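Local coordinates for protein argonaute (Marinitoga piezophila, PDB 5I4A) that cleaves single-stranded DNA, and also RNA, that pairs with a short guide RNA carrying a 5'-hydroxyl, using divalent metal ions, preferably manganese, at residues G276-Y280 / A281-F285; L341-S344 / K345-S348; A465-N468 / T469-L473. All coordinates share one frame; numbering follows the deposited sequence.

Contact 1: residues G276-Y280 / A281-F285; sequences GESRY and AKDVF
Ser278 and Asp283 meet through a short hydrogen bond: Ser278 OG donates to Asp283 OD2 at 2.5 Å. The hydroxyl comes to the carboxylate on its anti side and stands 29° out of its plane. It faces Asp283 because chi1 of Ser278 (178°) sets OG opposite the backbone N, and the same oxygen accepts the backbone N-H of Tyr280, nearly straight, with Tyr280 N to Ser278 OG at 2.9 Å. That second bond makes residues 278-280 an ST turn, by which the chain leaves the short strand 277-278, which pairs antiparallel with strand 271-272 (Ser278 bonding to Tyr271 through the backbone), and bends into the 3-10 turn 281-283 that leads to helix 284-287 in linker L2. The Tyr280 carbonyl helps to close the bend, taking the Asp283 N-H from above its plane, N to O 3.0 Å. The Tyr280 ring and the Asp283 side chain run side by side in the same direction with their planes 76° apart, and Asp283 OD2 lies at the ring edge, 4.1 Å from Tyr280 CD2. Arg279 CG lies over one face of this ring, toward its rim, while Arg279 NH1 is hydrogen-bonded to Asn268 OD1. Lys282 is extended beyond CG; its CG packs on Tyr280 CB at 3.9 Å, and its ammonium lies far out over a ring face, at most a weak cation-pi attraction.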
loop_
_atom_site.group_PDB
_atom_site.type_symbol
_atom_site.label_atom_id
_atom_site.label_comp_id
_atom_site.label_asym_id
_atom_site.label_seq_id
_atom_site.Cartn_x
_atom_site.Cartn_y
_atom_site.Cartn_z
ATOM N N GLY A 276 -21.492 18.089 18.773
ATOM C CA GLY A 276 -22.335 17.079 18.161
ATOM C C GLY A 276 -21.526 15.867 17.761
ATOM O O GLY A 276 -20.304 15.812 17.943
ATOM N N GLU A 277 -22.236 14.889 17.211
ATOM C CA GLU A 277 -21.643 13.651 16.730
ATOM C C GLU A 277 -22.155 13.363 15.327
ATOM O O GLU A 277 -23.196 13.876 14.906
ATOM C CB GLU A 277 -21.965 12.472 17.657
ATOM C CG GLU A 277 -21.297 12.550 19.019
ATOM C CD GLU A 277 -21.749 11.441 19.951
ATOM O OE1 GLU A 277 -22.651 10.672 19.560
ATOM O OE2 GLU A 277 -21.205 11.337 21.071
ATOM N N SER A 278 -21.413 12.527 14.607
ATOM C CA SER A 278 -21.799 12.170 13.249
ATOM C C SER A 278 -20.966 10.989 12.780
ATOM O O SER A 278 -19.887 10.711 13.313
ATOM C CB SER A 278 -21.623 13.351 12.287
ATOM O OG SER A 278 -21.964 12.981 10.961
ATOM N N ARG A 279 -21.493 10.295 11.776
ATOM C CA ARG A 279 -20.739 9.294 11.035
ATOM C C ARG A 279 -19.966 9.897 9.872
ATOM O O ARG A 279 -19.184 9.185 9.233
ATOM C CB ARG A 279 -21.680 8.216 10.498
ATOM C CG ARG A 279 -22.600 8.728 9.401
ATOM C CD ARG A 279 -23.436 7.618 8.784
ATOM N NE ARG A 279 -24.438 7.107 9.714
ATOM C CZ ARG A 279 -24.244 6.072 10.523
ATOM N NH1 ARG A 279 -23.080 5.435 10.512
ATOM N NH2 ARG A 279 -25.210 5.675 11.342
ATOM N N TYR A 280 -20.183 11.176 9.579
ATOM C CA TYR A 280 -19.528 11.874 8.481
ATOM C C TYR A 280 -18.475 12.806 9.062
ATOM O O TYR A 280 -18.806 13.725 9.821
ATOM C CB TYR A 280 -20.539 12.662 7.646
ATOM C CG TYR A 280 -21.726 11.851 7.170
ATOM C CD1 TYR A 280 -21.642 11.073 6.024
ATOM C CD2 TYR A 280 -22.930 11.868 7.864
ATOM C CE1 TYR A 280 -22.720 10.330 5.585
ATOM C CE2 TYR A 280 -24.018 11.129 7.429
ATOM C CZ TYR A 280 -23.905 10.359 6.290
ATOM O OH TYR A 280 -24.977 9.616 5.848
ATOM N N ALA A 281 -17.211 12.572 8.700
ATOM C CA ALA A 281 -16.137 13.436 9.179
ATOM C C ALA A 281 -16.374 14.892 8.797
ATOM O O ALA A 281 -15.997 15.798 9.549
ATOM C CB ALA A 281 -14.791 12.950 8.635
ATOM N N LYS A 282 -17.015 15.136 7.650
ATOM C CA LYS A 282 -17.270 16.493 7.181
ATOM C C LYS A 282 -18.221 17.264 8.085
ATOM O O LYS A 282 -18.260 18.497 8.005
ATOM C CB LYS A 282 -17.820 16.452 5.754
ATOM C CG LYS A 282 -19.151 15.745 5.638
ATOM C CD LYS A 282 -19.751 15.905 4.257
ATOM C CE LYS A 282 -21.079 15.175 4.167
ATOM N NZ LYS A 282 -21.821 15.515 2.925
ATOM N N ASP A 283 -18.980 16.583 8.941
ATOM C CA ASP A 283 -19.765 17.299 9.942
ATOM C C ASP A 283 -18.909 17.999 10.983
ATOM O O ASP A 283 -19.466 18.658 11.861
ATOM C CB ASP A 283 -20.734 16.338 10.646
ATOM C CG ASP A 283 -22.022 16.168 9.890
ATOM O OD1 ASP A 283 -22.280 16.992 8.979
ATOM O OD2 ASP A 283 -22.780 15.227 10.212
ATOM N N VAL A 284 -17.585 17.875 10.903
ATOM C CA VAL A 284 -16.713 18.640 11.789
ATOM C C VAL A 284 -16.979 20.134 11.648
ATOM O O VAL A 284 -16.826 20.894 12.612
ATOM C CB VAL A 284 -15.228 18.291 11.516
ATOM C CG1 VAL A 284 -14.794 18.789 10.140
ATOM C CG2 VAL A 284 -14.318 18.830 12.620
ATOM N N PHE A 285 -17.389 20.580 10.458
ATOM C CA PHE A 285 -17.732 21.981 10.244
ATOM C C PHE A 285 -19.089 22.354 10.821
ATOM O O PHE A 285 -19.385 23.547 10.942
ATOM C CB PHE A 285 -17.699 22.311 8.750
ATOM C CG PHE A 285 -16.338 22.191 8.134
ATOM C CD1 PHE A 285 -15.385 23.179 8.329
ATOM C CD2 PHE A 285 -16.007 21.094 7.359
ATOM C CE1 PHE A 285 -14.128 23.074 7.764
ATOM C CE2 PHE A 285 -14.753 20.984 6.790
ATOM C CZ PHE A 285 -13.811 21.977 6.994
#

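Contact 2: residues L341-S344 / K345-S348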
loop_
_atom_site.group_PDB
_atom_site.type_symbol
_atom_site.label_atom_id
_atom_site.label_comp_id
_atom_site.label_asym_id
_atom_site.label_seq_id
_atom_site.Cartn_x
_atom_site.Cartn_y
_atom_site.Cartn_z
ATOM N N LEU A 341 0.636 37.227 10.775
ATOM C CA LEU A 341 1.735 37.976 11.363
ATOM C C LEU A 341 2.414 38.832 10.307
ATOM O O LEU A 341 2.633 38.392 9.176
ATOM C CB LEU A 341 2.754 37.021 11.983
ATOM C CG LEU A 341 2.226 35.864 12.833
ATOM C CD1 LEU A 341 3.387 35.018 13.325
ATOM C CD2 LEU A 341 1.403 36.379 14.001
ATOM N N ARG A 342 2.759 40.061 10.676
ATOM C CA ARG A 342 3.430 40.966 9.757
ATOM C C ARG A 342 4.757 41.426 10.341
ATOM O O ARG A 342 4.860 41.712 11.539
ATOM C CB ARG A 342 2.545 42.170 9.412
ATOM C CG ARG A 342 1.658 42.649 10.540
ATOM C CD ARG A 342 0.497 43.474 10.004
ATOM N NE ARG A 342 0.947 44.636 9.244
ATOM C CZ ARG A 342 1.460 45.733 9.794
ATOM N NH1 ARG A 342 1.598 45.810 11.111
ATOM N NH2 ARG A 342 1.842 46.748 9.031
ATOM N N ASP A 343 5.768 41.467 9.481
ATOM C CA ASP A 343 7.087 41.963 9.850
ATOM C C ASP A 343 7.023 43.472 10.040
ATOM O O ASP A 343 6.651 44.201 9.117
ATOM C CB ASP A 343 8.092 41.580 8.762
ATOM C CG ASP A 343 9.393 42.356 8.849
ATOM O OD1 ASP A 343 9.796 42.760 9.960
ATOM O OD2 ASP A 343 10.028 42.546 7.789
ATOM N N SER A 344 7.389 43.940 11.237
ATOM C CA SER A 344 7.348 45.374 11.514
ATOM C C SER A 344 8.222 46.157 10.542
ATOM O O SER A 344 7.914 47.310 10.221
ATOM C CB SER A 344 7.777 45.640 12.958
ATOM O OG SER A 344 7.403 46.944 13.371
ATOM N N LYS A 345 9.300 45.543 10.054
ATOM C CA LYS A 345 10.173 46.177 9.073
ATOM C C LYS A 345 9.431 46.411 7.762
ATOM O O LYS A 345 9.215 47.558 7.360
ATOM C CB LYS A 345 11.421 45.319 8.846
ATOM C CG LYS A 345 12.515 45.993 8.039
ATOM C CD LYS A 345 13.859 45.294 8.226
ATOM C CE LYS A 345 14.042 44.140 7.256
ATOM N NZ LYS A 345 15.373 44.216 6.590
ATOM N N THR A 346 9.026 45.331 7.093
ATOM C CA THR A 346 8.351 45.436 5.805
ATOM C C THR A 346 6.860 45.732 5.928
ATOM O O THR A 346 6.214 45.987 4.905
ATOM C CB THR A 346 8.545 44.146 5.000
ATOM O OG1 THR A 346 7.972 43.043 5.713
ATOM C CG2 THR A 346 10.025 43.878 4.768
ATOM N N LYS A 347 6.299 45.698 7.138
ATOM C CA LYS A 347 4.876 45.929 7.391
ATOM C C LYS A 347 3.977 44.971 6.615
ATOM O O LYS A 347 2.779 45.227 6.462
ATOM C CB LYS A 347 4.481 47.382 7.094
ATOM C CG LYS A 347 5.130 48.397 8.021
ATOM C CD LYS A 347 4.409 49.737 7.977
ATOM C CE LYS A 347 3.722 50.032 9.303
ATOM N NZ LYS A 347 3.087 51.379 9.321
ATOM N N SER A 348 4.529 43.857 6.140
ATOM C CA SER A 348 3.808 42.901 5.318
ATOM C C SER A 348 3.797 41.530 5.981
ATOM O O SER A 348 4.692 41.188 6.761
ATOM C CB SER A 348 4.437 42.791 3.923
ATOM O OG SER A 348 3.844 41.750 3.166
#
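Asp343 receives three hydrogen bonds on its carboxylate from the two residues that follow Ser344. OD1 takes the backbone N-H of Lys345 (N to OD1 2.8 Å), and OD2 takes two from Thr346, its backbone N and its hydroxyl OG1, each 3.0 Å from Asp343 OD2. None of the three donors lies in the carboxylate plane: Lys345 N stands 68° out of it at OD1, and the two Thr346 donors reach OD2 from one and the same face. With chi1 at 164° the Asp343 CG swings to the far side of CA from its own N, which brings the carboxylate alongside the Lys345 side chain and roughly at right angles to that of Thr346.

The bond from Lys345 N, two residues on, makes this an Asx turn, set in the loop that joins strands 337-340 and 350-352, which both run parallel to 295-302 in the Mid domain sheet. Between backbone groups, Asp343 N gives a hydrogen bond to Ser348 O at 2.9 Å; a bent approach of Lys347 N to Asp343 O is unusually short and so doubtful. Lys347 has positive phi (57°), a left-handed conformation at the returning end of the loop. Asp343 also touches Phe365 of helix 364-367.

The remaining polar contacts involve the exposed Arg342. Its NE and NH2 both point to Lys347 O, an oblique and weak pairing in which NH2 lies 3.1 Å from that oxygen. The methylenes of Lys347 run alongside the arginine, CE at the guanidinium edge, in plane; the two positive ends stay apart, Arg342 NH2 to Lys347 NZ 4.8 Å.

Contact 3: residues A465-N468 / T469-L473; sequences AVDN and TGDIL
Asp467 and Thr469 meet at the turn of this beta hairpin. Asp467 OD1 accepts both Thr469 OG1, on its syn side at 2.5 Å, and Thr469 N at 2.8 Å, from one face of the carboxylate; a weak bond from Asp471 N joins them. The type I turn 467-470 is closed by Gly470 N to Asp467 O, 3.2 Å, and Asp467 N bonds to Asp471 O in the carbonyl plane; with Gly470 at left-handed angles this is a type I turn with a G1 beta bulge. The strand end is tightly packed between helices: Leu473 N bonds to Ala465 O at 2.7 Å, both residues touching helix 485-507, while Val466 and Ile472, a non-hydrogen-bonded antiparallel pair, meet at CG1 to CG1, 4.2 Å, against helix 621-631. Thr469 and Asp471, partly exposed, mark the more open side. Replacing Asp467 by an alanine is likely to leave the Thr469 hydroxyl and N-H without their shared acceptor and Lys506 with one carboxylate fewer. Asp467 OD2 lies only 3.9 Å from Asp471 OD2. Both carboxylates form salt bridges to Lys506, and Asp471 also to Lys430, so these lysines probably offset the repulsion between the like charges.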
loop_
_atom_site.group_PDB
_atom_site.type_symbol
_atom_site.label_atom_id
_atom_site.label_comp_id
_atom_site.label_asym_id
_atom_site.label_seq_id
_atom_site.Cartn_x
_atom_site.Cartn_y
_atom_site.Cartn_z
ATOM N N ALA A 465 4.222 5.242 16.672
ATOM C CA ALA A 465 3.353 4.951 17.805
ATOM C C ALA A 465 2.353 6.084 17.997
ATOM O O ALA A 465 2.703 7.262 17.865
ATOM C CB ALA A 465 4.168 4.748 19.088
ATOM N N VAL A 466 1.103 5.722 18.299
ATOM C CA VAL A 466 0.035 6.689 18.528
ATOM C C VAL A 466 -0.800 6.237 19.720
ATOM O O VAL A 466 -0.746 5.081 20.145
ATOM C CB VAL A 466 -0.885 6.879 17.297
ATOM C CG1 VAL A 466 -0.074 7.141 16.030
ATOM C CG2 VAL A 466 -1.799 5.677 17.122
ATOM N N ASP A 467 -1.595 7.167 20.251
ATOM C CA ASP A 467 -2.498 6.867 21.350
ATOM C C ASP A 467 -3.923 6.703 20.822
ATOM O O ASP A 467 -4.172 6.719 19.612
ATOM C CB ASP A 467 -2.394 7.942 22.446
ATOM C CG ASP A 467 -2.885 9.321 22.002
ATOM O OD1 ASP A 467 -3.632 9.442 21.010
ATOM O OD2 ASP A 467 -2.530 10.307 22.684
ATOM N N ASN A 468 -4.878 6.560 21.746
ATOM C CA ASN A 468 -6.266 6.305 21.374
ATOM C C ASN A 468 -6.916 7.491 20.673
ATOM O O ASN A 468 -7.950 7.315 20.020
ATOM C CB ASN A 468 -7.076 5.940 22.618
ATOM C CG ASN A 468 -7.302 7.128 23.532
ATOM O OD1 ASN A 468 -6.355 7.715 24.054
ATOM N ND2 ASN A 468 -8.563 7.488 23.730
ATOM N N THR A 469 -6.344 8.687 20.799
ATOM C CA THR A 469 -6.894 9.886 20.185
ATOM C C THR A 469 -6.293 10.187 18.820
ATOM O O THR A 469 -6.744 11.126 18.155
ATOM C CB THR A 469 -6.672 11.098 21.095
ATOM O OG1 THR A 469 -5.271 11.384 21.173
ATOM C CG2 THR A 469 -7.199 10.819 22.492
ATOM N N GLY A 470 -5.293 9.427 18.390
ATOM C CA GLY A 470 -4.607 9.715 17.153
ATOM C C GLY A 470 -3.391 10.605 17.289
ATOM O O GLY A 470 -2.737 10.888 16.278
ATOM N N ASP A 471 -3.071 11.066 18.498
ATOM C CA ASP A 471 -1.829 11.797 18.704
ATOM C C ASP A 471 -0.645 10.888 18.412
ATOM O O ASP A 471 -0.605 9.740 18.862
ATOM C CB ASP A 471 -1.739 12.325 20.137
ATOM C CG ASP A 471 -2.544 13.591 20.347
ATOM O OD1 ASP A 471 -3.037 14.159 19.349
ATOM O OD2 ASP A 471 -2.673 14.023 21.511
ATOM N N ILE A 472 0.318 11.402 17.656
ATOM C CA ILE A 472 1.514 10.633 17.333
ATOM C C ILE A 472 2.491 10.753 18.494
ATOM O O ILE A 472 2.948 11.853 18.823
ATOM C CB ILE A 472 2.143 11.112 16.020
ATOM C CG1 ILE A 472 1.131 10.973 14.884
ATOM C CG2 ILE A 472 3.402 10.320 15.713
ATOM C CD1 ILE A 472 1.639 11.469 13.565
ATOM N N LEU A 473 2.806 9.620 19.121
ATOM C CA LEU A 473 3.701 9.617 20.270
ATOM C C LEU A 473 5.163 9.618 19.858
ATOM O O LEU A 473 5.995 10.221 20.547
ATOM C CB LEU A 473 3.416 8.400 21.149
ATOM C CG LEU A 473 2.063 8.437 21.850
ATOM C CD1 LEU A 473 1.799 7.147 22.594
ATOM C CD2 LEU A 473 2.052 9.609 22.794
#

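In the fold
The contacts follow one another along the chain: contact 1 in linker L2, contact 2 in the Mid domain and contact 3 in the PIWI domain, which has an RNase H fold. None touches another. Contacts 1 and 3 are the closest, with centres about 21 Å and nearest atoms about 12 Å apart, whereas the centre of contact 2 is about 38 Å from that of contact 1 and 37 Å from that of contact 3. All lie away from the inferred catalytic residues Asp449, Glu485, Asp519 and Asn627, though strand 458-466 of contact 3 pairs with strand 443-452, which carries Asp449. Nearest-atom distances to the bound nucleic acid are about 9 Å, 20 Å and 13 Å for contacts 1, 2 and 3.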